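Local coordinates for beta-galactosidase BgaB (PDB 5VYM), which hydrolyses terminal beta-galactosyl residues of galactooligosaccharides, favouring Gal(beta1-4)Gal linkages, and is represented here by its trimerisation domain, at residues 160-165 with 185-190; 177-182 with 208-213. All coordinates share one frame; numbering follows the deposited sequence.

How the contacts relate
Contacts 1 and 2 adjoin, their centres about 8 Å apart, and their segments alternate along the chain. Residues 160-165 run beside 208-213 through two probable backbone hydrogen bonds, Leu161 O to Asp211 N at 2.8 Å and Gln163 N to Gly209 O at 2.9 Å. Trp162 CB of contact 1 packs 3.5 Å from Tyr179 OH of contact 2, while Leu189 O lies 3.3 Å from Tyr179 CB, and helix 182-186 follows strand 174-180 directly. Both contacts border the second subunit. They belong to the trimerisation domain; the catalytic barrel of family 42 enzymes is absent from this fragment, and neither contact includes a ligand.

Contact 1: 160-165 with 185-190; sequences RLWQND and DEWELD
Trp162 drives the edge of its six-membered ring into the face of Trp187 in a T-shaped stack, with the planes at 73° and CZ2 of Trp162 3.6 Å from CE2 of Trp187, over the middle of that indole. The first torsion of Trp162 (58°) sets CG between its backbone N and carbonyl carbon, and the benzo edge leads towards the other indole. At the pyrrole end, Leu189 CD1 closes in obliquely, 3.3 Å from Trp162 NE1. Ile143 of strand 143-147 touches all three side chains, so this apolar corner, where strand 158-163 meets the turn after helix 182-186, is the tight part. That helix ends in a Schellman motif with Glu188 at C-prime, a turn after which Leu189 points towards 160-165.

Packing thins towards Asn164, where Leu189 CD2 stands 3.7 Å from Asn164 O. Asn164 OD1 takes a weak, bent bond from Trp162 NE1 (2.7 Å, 129°), and its ND2 faces the second subunit, reaching weakly to Asn130 O of that chain. The solvent side is instead the outer side of the helix end and its turn, acidic and exposed with Asp185, Glu186, Glu188 and Asp190. With an alanine at position Trp187, the edge of Trp162 would probably lose its aromatic partner and a gap would open beside Ile143. The link between the two segments is apolar and aromatic, consistent with dispersion and aromatic quadrupole attraction, while polar groups near it, such as Trp162 NE1, are bonded within their own segment or to neighbours.

Contact 2: 177-182 with 208-213; sequences ATYAGE and VGCDLD
The Tyr179 ring meets 208-213 with its hydroxyl end and one edge: Cys210 CB lies near the ring plane, 3.2 Å from Tyr179 OH and 4.0 Å from Tyr179 CE1, and neither ring face is used by this segment. Tyr179 sits on strand 174-180, the middle strand of the domain's five-stranded antiparallel sheet, and its side chain crosses to the loop that leads from strand 203-208, an outermost strand of the sheet within this chain, to helix 214-225. Its side chain also touches Ile143 and Leu145 of strand 143-147, Ala194 of strand 193-200 and Thr159 of strand 158-163, so this is buried packing between the sheet and the connection leaving it. With CG anti to the carbonyl carbon (chi1 -55°), the phenol spans a backbone separation of 9.7 Å between Tyr179 CA and Cys210 CA.

Cys210 makes an oblique sulfur-aromatic contact, with SG 5.3 Å from the centroid of the Tyr179 ring and 75° off its normal. The same cysteine also touches Thr159 and Leu145. At the far end of the loop Asp213 N-caps helix 214-225, its OD1 accepting from Asp216 N, while Val208 continues the sheet in a parallel ladder with a strand of the second subunit. Tyr179 OH stands 3.4 Å from Gly209 O, at an angle too poor to count as a hydrogen bond.

Contact 1: 160-165 with 185-190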
ATOM      1  N   ARG B 160     -27.448  -3.789  11.006  1.00 46.23           N
ATOM      2  CA  ARG B 160     -27.963  -2.465  11.327  1.00 52.52           C
ATOM      3  C   ARG B 160     -26.853  -1.427  11.421  1.00 53.10           C
ATOM      4  O   ARG B 160     -27.085  -0.322  11.927  1.00 52.72           O
ATOM      5  CB  ARG B 160     -28.765  -2.510  12.631  1.00 58.17           C
ATOM      6  CG  ARG B 160     -30.099  -3.232  12.507  1.00 63.77           C
ATOM      7  CD  ARG B 160     -30.403  -4.047  13.752  1.00 74.83           C
ATOM      8  NE  ARG B 160     -29.347  -5.018  14.029  1.00 92.51           N
ATOM      9  CZ  ARG B 160     -29.272  -6.223  13.473  1.00 94.14           C
ATOM     10  NH1 ARG B 160     -30.193  -6.614  12.601  1.00 92.31           N
ATOM     11  NH2 ARG B 160     -28.273  -7.039  13.785  1.00 87.64           N
ATOM     12  N   LEU B 161     -25.655  -1.757  10.948  1.00 50.79           N
ATOM     13  CA  LEU B 161     -24.532  -0.824  10.937  1.00 51.06           C
ATOM     14  C   LEU B 161     -23.580  -1.268   9.840  1.00 53.12           C
ATOM     15  O   LEU B 161     -23.010  -2.360   9.925  1.00 56.09           O
ATOM     16  CB  LEU B 161     -23.826  -0.796  12.291  1.00 46.12           C
ATOM     17  CG  LEU B 161     -23.064   0.485  12.628  1.00 49.43           C
ATOM     18  CD1 LEU B 161     -24.021   1.539  13.163  1.00 57.11           C
ATOM     19  CD2 LEU B 161     -21.946   0.211  13.618  1.00 42.12           C
ATOM     20  N   TRP B 162     -23.405  -0.435   8.816  1.00 39.49           N
ATOM     21  CA  TRP B 162     -22.630  -0.824   7.650  1.00 39.48           C
ATOM     22  C   TRP B 162     -21.817   0.360   7.147  1.00 47.21           C
ATOM     23  O   TRP B 162     -22.121   1.521   7.431  1.00 49.88           O
ATOM     24  CB  TRP B 162     -23.537  -1.350   6.528  1.00 43.10           C
ATOM     25  CG  TRP B 162     -24.561  -0.349   6.094  1.00 48.01           C
ATOM     26  CD1 TRP B 162     -24.403   0.631   5.159  1.00 51.59           C
ATOM     27  CD2 TRP B 162     -25.901  -0.220   6.587  1.00 55.65           C
ATOM     28  NE1 TRP B 162     -25.558   1.361   5.038  1.00 58.08           N
ATOM     29  CE2 TRP B 162     -26.496   0.857   5.902  1.00 62.05           C
ATOM     30  CE3 TRP B 162     -26.656  -0.913   7.537  1.00 60.71           C
ATOM     31  CZ2 TRP B 162     -27.808   1.259   6.137  1.00 60.24           C
ATOM     32  CZ3 TRP B 162     -27.960  -0.513   7.769  1.00 60.46           C
ATOM     33  CH2 TRP B 162     -28.522   0.562   7.071  1.00 56.50           C
ATOM     34  N   GLN B 163     -20.773   0.041   6.388  1.00 43.38           N
ATOM     35  CA  GLN B 163     -19.967   1.032   5.687  1.00 43.92           C
ATOM     36  C   GLN B 163     -20.480   1.150   4.257  1.00 47.77           C
ATOM     37  O   GLN B 163     -20.506   0.159   3.519  1.00 45.91           O
ATOM     38  CB  GLN B 163     -18.490   0.639   5.702  1.00 36.31           C
ATOM     39  CG  GLN B 163     -17.626   1.435   4.740  1.00 43.50           C
ATOM     40  CD  GLN B 163     -17.381   2.857   5.200  1.00 48.97           C
ATOM     41  OE1 GLN B 163     -17.443   3.156   6.392  1.00 50.29           O
ATOM     42  NE2 GLN B 163     -17.097   3.743   4.253  1.00 46.59           N
ATOM     43  N   ASN B 164     -20.884   2.362   3.867  1.00 58.15           N
ATOM     44  CA  ASN B 164     -21.474   2.562   2.548  1.00 61.96           C
ATOM     45  C   ASN B 164     -20.425   2.662   1.450  1.00 60.74           C
ATOM     46  O   ASN B 164     -20.677   2.235   0.318  1.00 65.77           O
ATOM     47  CB  ASN B 164     -22.334   3.826   2.541  1.00 61.69           C
ATOM     48  CG  ASN B 164     -23.248   3.916   3.743  1.00 70.72           C
ATOM     49  OD1 ASN B 164     -24.366   3.404   3.727  1.00 77.41           O
ATOM     50  ND2 ASN B 164     -22.775   4.573   4.797  1.00 73.76           N
ATOM     51  N   ASP B 165     -19.256   3.217   1.757  1.00 55.88           N
ATOM     52  CA  ASP B 165     -18.246   3.548   0.753  1.00 50.09           C
ATOM     53  C   ASP B 165     -17.197   2.441   0.736  1.00 50.85           C
ATOM     54  O   ASP B 165     -16.196   2.495   1.451  1.00 44.84           O
ATOM     55  CB  ASP B 165     -17.631   4.910   1.057  1.00 52.53           C
ATOM     56  CG  ASP B 165     -17.110   5.607  -0.181  1.00 63.82           C
ATOM     57  OD1 ASP B 165     -16.838   4.919  -1.187  1.00 68.29           O
ATOM     58  OD2 ASP B 165     -16.969   6.847  -0.144  1.00 71.70           O
ATOM     59  N   ASP B 185     -31.494  -1.267  -1.911  1.00 95.71           N
ATOM     60  CA  ASP B 185     -31.686  -0.350  -3.030  1.00 93.76           C
ATOM     61  C   ASP B 185     -31.948   1.072  -2.554  1.00 94.13           C
ATOM     62  O   ASP B 185     -31.539   2.029  -3.221  1.00 99.73           O
ATOM     63  CB  ASP B 185     -32.837  -0.825  -3.918  1.00 99.89           C
ATOM     64  CG  ASP B 185     -32.431  -1.949  -4.849  1.00107.49           C
ATOM     65  OD1 ASP B 185     -32.269  -3.091  -4.371  1.00110.95           O
ATOM     66  OD2 ASP B 185     -32.273  -1.689  -6.060  1.00109.78           O
ATOM     67  N   GLU B 186     -32.626   1.233  -1.414  1.00 94.34           N
ATOM     68  CA  GLU B 186     -32.914   2.573  -0.913  1.00 98.00           C
ATOM     69  C   GLU B 186     -31.640   3.306  -0.512  1.00 91.50           C
ATOM     70  O   GLU B 186     -31.578   4.536  -0.607  1.00 90.96           O
ATOM     71  CB  GLU B 186     -33.887   2.496   0.264  1.00109.38           C
ATOM     72  CG  GLU B 186     -34.390   3.850   0.744  1.00123.07           C
ATOM     73  CD  GLU B 186     -35.510   3.731   1.758  1.00133.54           C
ATOM     74  OE1 GLU B 186     -36.005   2.604   1.970  1.00136.22           O
ATOM     75  OE2 GLU B 186     -35.896   4.764   2.343  1.00136.79           O
ATOM     76  N   TRP B 187     -30.620   2.575  -0.069  1.00 87.98           N
ATOM     77  CA  TRP B 187     -29.311   3.150   0.209  1.00 85.43           C
ATOM     78  C   TRP B 187     -28.359   3.034  -0.975  1.00 92.39           C
ATOM     79  O   TRP B 187     -27.178   3.371  -0.837  1.00 98.10           O
ATOM     80  CB  TRP B 187     -28.685   2.480   1.436  1.00 81.01           C
ATOM     81  CG  TRP B 187     -29.532   2.543   2.668  1.00 81.66           C
ATOM     82  CD1 TRP B 187     -30.444   1.618   3.081  1.00 81.03           C
ATOM     83  CD2 TRP B 187     -29.539   3.583   3.654  1.00 81.93           C
ATOM     84  NE1 TRP B 187     -31.020   2.016   4.261  1.00 80.61           N
ATOM     85  CE2 TRP B 187     -30.483   3.220   4.634  1.00 85.51           C
ATOM     86  CE3 TRP B 187     -28.841   4.786   3.802  1.00 77.62           C
ATOM     87  CZ2 TRP B 187     -30.748   4.015   5.748  1.00 88.23           C
ATOM     88  CZ3 TRP B 187     -29.106   5.575   4.908  1.00 75.91           C
ATOM     89  CH2 TRP B 187     -30.051   5.186   5.866  1.00 82.84           C
ATOM     90  N   GLU B 188     -28.849   2.565  -2.127  1.00 88.13           N
ATOM     91  CA  GLU B 188     -28.025   2.359  -3.321  1.00 83.85           C
ATOM     92  C   GLU B 188     -26.864   1.409  -3.033  1.00 74.16           C
ATOM     93  O   GLU B 188     -25.744   1.606  -3.509  1.00 64.95           O
ATOM     94  CB  GLU B 188     -27.513   3.688  -3.881  1.00 91.44           C
ATOM     95  CG  GLU B 188     -28.586   4.750  -4.049  1.00 99.38           C
ATOM     96  CD  GLU B 188     -28.028   6.061  -4.564  1.00104.08           C
ATOM     97  OE1 GLU B 188     -27.085   6.027  -5.382  1.00105.32           O
ATOM     98  OE2 GLU B 188     -28.526   7.127  -4.144  1.00105.96           O
ATOM     99  N   LEU B 189     -27.136   0.366  -2.251  1.00 74.38           N
ATOM    100  CA  LEU B 189     -26.109  -0.574  -1.821  1.00 74.29           C
ATOM    101  C   LEU B 189     -26.300  -1.970  -2.400  1.00 79.98           C
ATOM    102  O   LEU B 189     -25.557  -2.886  -2.032  1.00 87.31           O
ATOM    103  CB  LEU B 189     -26.067  -0.649  -0.293  1.00 76.34           C
ATOM    104  CG  LEU B 189     -25.573   0.601   0.434  1.00 77.13           C
ATOM    105  CD1 LEU B 189     -25.677   0.411   1.932  1.00 67.70           C
ATOM    106  CD2 LEU B 189     -24.142   0.928   0.036  1.00 80.68           C
ATOM    107  N   ASP B 190     -27.272  -2.160  -3.288  1.00 79.77           N
ATOM    108  CA  ASP B 190     -27.491  -3.465  -3.907  1.00 81.90           C
ATOM    109  C   ASP B 190     -26.309  -3.770  -4.818  1.00 82.10           C
ATOM    110  O   ASP B 190     -26.217  -3.257  -5.936  1.00 82.31           O
ATOM    111  CB  ASP B 190     -28.811  -3.484  -4.671  1.00 89.20           C
ATOM    112  CG  ASP B 190     -29.269  -4.893  -5.019  1.00100.57           C
ATOM    113  OD1 ASP B 190     -28.481  -5.651  -5.623  1.00104.57           O
ATOM    114  OD2 ASP B 190     -30.417  -5.247  -4.680  1.00103.65           O
TER

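Contact 2: 177-182 with 208-213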
ATOM      1  N   ALA B 177     -19.424 -11.436   0.100  1.00 39.71           N
ATOM      2  CA  ALA B 177     -20.807 -11.093   0.385  1.00 38.37           C
ATOM      3  C   ALA B 177     -21.074  -9.668  -0.071  1.00 43.56           C
ATOM      4  O   ALA B 177     -20.193  -8.806  -0.023  1.00 49.44           O
ATOM      5  CB  ALA B 177     -21.138 -11.242   1.875  1.00 34.51           C
ATOM      6  N   THR B 178     -22.304  -9.434  -0.523  1.00 44.15           N
ATOM      7  CA  THR B 178     -22.757  -8.116  -0.932  1.00 48.50           C
ATOM      8  C   THR B 178     -24.077  -7.807  -0.246  1.00 46.58           C
ATOM      9  O   THR B 178     -24.783  -8.704   0.221  1.00 52.79           O
ATOM     10  CB  THR B 178     -22.940  -8.012  -2.454  1.00 47.22           C
ATOM     11  OG1 THR B 178     -23.764  -9.093  -2.910  1.00 45.82           O
ATOM     12  CG2 THR B 178     -21.597  -8.063  -3.162  1.00 40.30           C
ATOM     13  N   TYR B 179     -24.403  -6.519  -0.185  1.00 51.34           N
ATOM     14  CA  TYR B 179     -25.708  -6.098   0.301  1.00 55.60           C
ATOM     15  C   TYR B 179     -26.731  -6.258  -0.815  1.00 54.12           C
ATOM     16  O   TYR B 179     -26.502  -5.823  -1.947  1.00 57.93           O
ATOM     17  CB  TYR B 179     -25.662  -4.649   0.784  1.00 51.80           C
ATOM     18  CG  TYR B 179     -24.604  -4.388   1.831  1.00 41.15           C
ATOM     19  CD1 TYR B 179     -24.706  -4.938   3.102  1.00 38.16           C
ATOM     20  CD2 TYR B 179     -23.506  -3.584   1.550  1.00 47.68           C
ATOM     21  CE1 TYR B 179     -23.739  -4.700   4.063  1.00 36.75           C
ATOM     22  CE2 TYR B 179     -22.537  -3.340   2.504  1.00 47.77           C
ATOM     23  CZ  TYR B 179     -22.658  -3.899   3.758  1.00 43.81           C
ATOM     24  OH  TYR B 179     -21.693  -3.657   4.708  1.00 44.40           O
ATOM     25  N   ALA B 180     -27.854  -6.896  -0.497  1.00 53.86           N
ATOM     26  CA  ALA B 180     -28.895  -7.162  -1.477  1.00 54.17           C
ATOM     27  C   ALA B 180     -30.257  -6.996  -0.818  1.00 66.29           C
ATOM     28  O   ALA B 180     -30.378  -6.939   0.409  1.00 70.78           O
ATOM     29  CB  ALA B 180     -28.752  -8.564  -2.080  1.00 55.56           C
ATOM     30  N   GLY B 181     -31.284  -6.919  -1.649  1.00 74.45           N
ATOM     31  CA  GLY B 181     -32.650  -6.775  -1.189  1.00 78.38           C
ATOM     32  C   GLY B 181     -33.206  -5.391  -1.477  1.00 83.15           C
ATOM     33  O   GLY B 181     -32.518  -4.487  -1.954  1.00 75.15           O
ATOM     34  N   GLU B 182     -34.497  -5.243  -1.166  1.00 90.76           N
ATOM     35  CA  GLU B 182     -35.178  -3.977  -1.416  1.00 92.87           C
ATOM     36  C   GLU B 182     -34.623  -2.862  -0.536  1.00 90.18           C
ATOM     37  O   GLU B 182     -34.497  -1.717  -0.984  1.00 93.24           O
ATOM     38  CB  GLU B 182     -36.681  -4.140  -1.195  1.00 98.02           C
ATOM     39  CG  GLU B 182     -37.365  -5.040  -2.211  1.00106.45           C
ATOM     40  CD  GLU B 182     -38.830  -5.266  -1.894  1.00113.62           C
ATOM     41  OE1 GLU B 182     -39.298  -6.417  -2.026  1.00116.08           O
ATOM     42  OE2 GLU B 182     -39.513  -4.294  -1.506  1.00114.66           O
ATOM     43  N   VAL B 208     -14.428  -6.925   6.728  1.00 32.96           N
ATOM     44  CA  VAL B 208     -15.806  -7.106   7.171  1.00 33.12           C
ATOM     45  C   VAL B 208     -16.395  -5.711   7.338  1.00 35.43           C
ATOM     46  O   VAL B 208     -16.118  -5.019   8.325  1.00 35.39           O
ATOM     47  CB  VAL B 208     -15.890  -7.916   8.470  1.00 30.18           C
ATOM     48  CG1 VAL B 208     -17.343  -8.165   8.849  1.00 29.69           C
ATOM     49  CG2 VAL B 208     -15.136  -9.233   8.328  1.00 18.23           C
ATOM     50  N   GLY B 209     -17.212  -5.293   6.374  1.00 36.24           N
ATOM     51  CA  GLY B 209     -17.699  -3.933   6.304  1.00 38.92           C
ATOM     52  C   GLY B 209     -18.977  -3.626   7.047  1.00 39.18           C
ATOM     53  O   GLY B 209     -19.464  -2.494   6.967  1.00 40.11           O
ATOM     54  N   CYS B 210     -19.544  -4.585   7.772  1.00 41.65           N
ATOM     55  CA  CYS B 210     -20.782  -4.354   8.496  1.00 41.94           C
ATOM     56  C   CYS B 210     -20.728  -5.068   9.836  1.00 48.01           C
ATOM     57  O   CYS B 210     -19.937  -5.991  10.043  1.00 50.80           O
ATOM     58  CB  CYS B 210     -22.003  -4.828   7.698  1.00 36.30           C
ATOM     59  SG  CYS B 210     -21.960  -6.576   7.259  1.00 50.70           S
ATOM     60  N   ASP B 211     -21.590  -4.627  10.747  1.00 51.99           N
ATOM     61  CA  ASP B 211     -21.707  -5.241  12.060  1.00 54.60           C
ATOM     62  C   ASP B 211     -22.717  -6.379  12.005  1.00 52.73           C
ATOM     63  O   ASP B 211     -23.838  -6.202  11.517  1.00 58.79           O
ATOM     64  CB  ASP B 211     -22.127  -4.208  13.106  1.00 54.90           C
ATOM     65  CG  ASP B 211     -22.291  -4.814  14.484  1.00 65.22           C
ATOM     66  OD1 ASP B 211     -21.313  -5.396  14.999  1.00 72.75           O
ATOM     67  OD2 ASP B 211     -23.398  -4.707  15.052  1.00 69.71           O
ATOM     68  N   LEU B 212     -22.313  -7.545  12.500  1.00 43.92           N
ATOM     69  CA  LEU B 212     -23.172  -8.717  12.561  1.00 42.32           C
ATOM     70  C   LEU B 212     -23.352  -9.141  14.011  1.00 43.20           C
ATOM     71  O   LEU B 212     -22.446  -8.982  14.836  1.00 50.77           O
ATOM     72  CB  LEU B 212     -22.586  -9.883  11.753  1.00 39.22           C
ATOM     73  CG  LEU B 212     -22.242  -9.626  10.285  1.00 39.36           C
ATOM     74  CD1 LEU B 212     -21.427 -10.779   9.726  1.00 39.58           C
ATOM     75  CD2 LEU B 212     -23.503  -9.420   9.468  1.00 39.97           C
ATOM     76  N   ASP B 213     -24.529  -9.677  14.321  1.00 45.16           N
ATOM     77  CA  ASP B 213     -24.725 -10.246  15.643  1.00 52.96           C
ATOM     78  C   ASP B 213     -24.001 -11.588  15.742  1.00 47.24           C
ATOM     79  O   ASP B 213     -23.502 -12.130  14.752  1.00 40.74           O
ATOM     80  CB  ASP B 213     -26.217 -10.388  15.965  1.00 58.38           C
ATOM     81  CG  ASP B 213     -26.972 -11.225  14.944  1.00 71.76           C
ATOM     82  OD1 ASP B 213     -26.340 -11.791  14.029  1.00 80.25           O
ATOM     83  OD2 ASP B 213     -28.213 -11.312  15.060  1.00 73.66           O
TER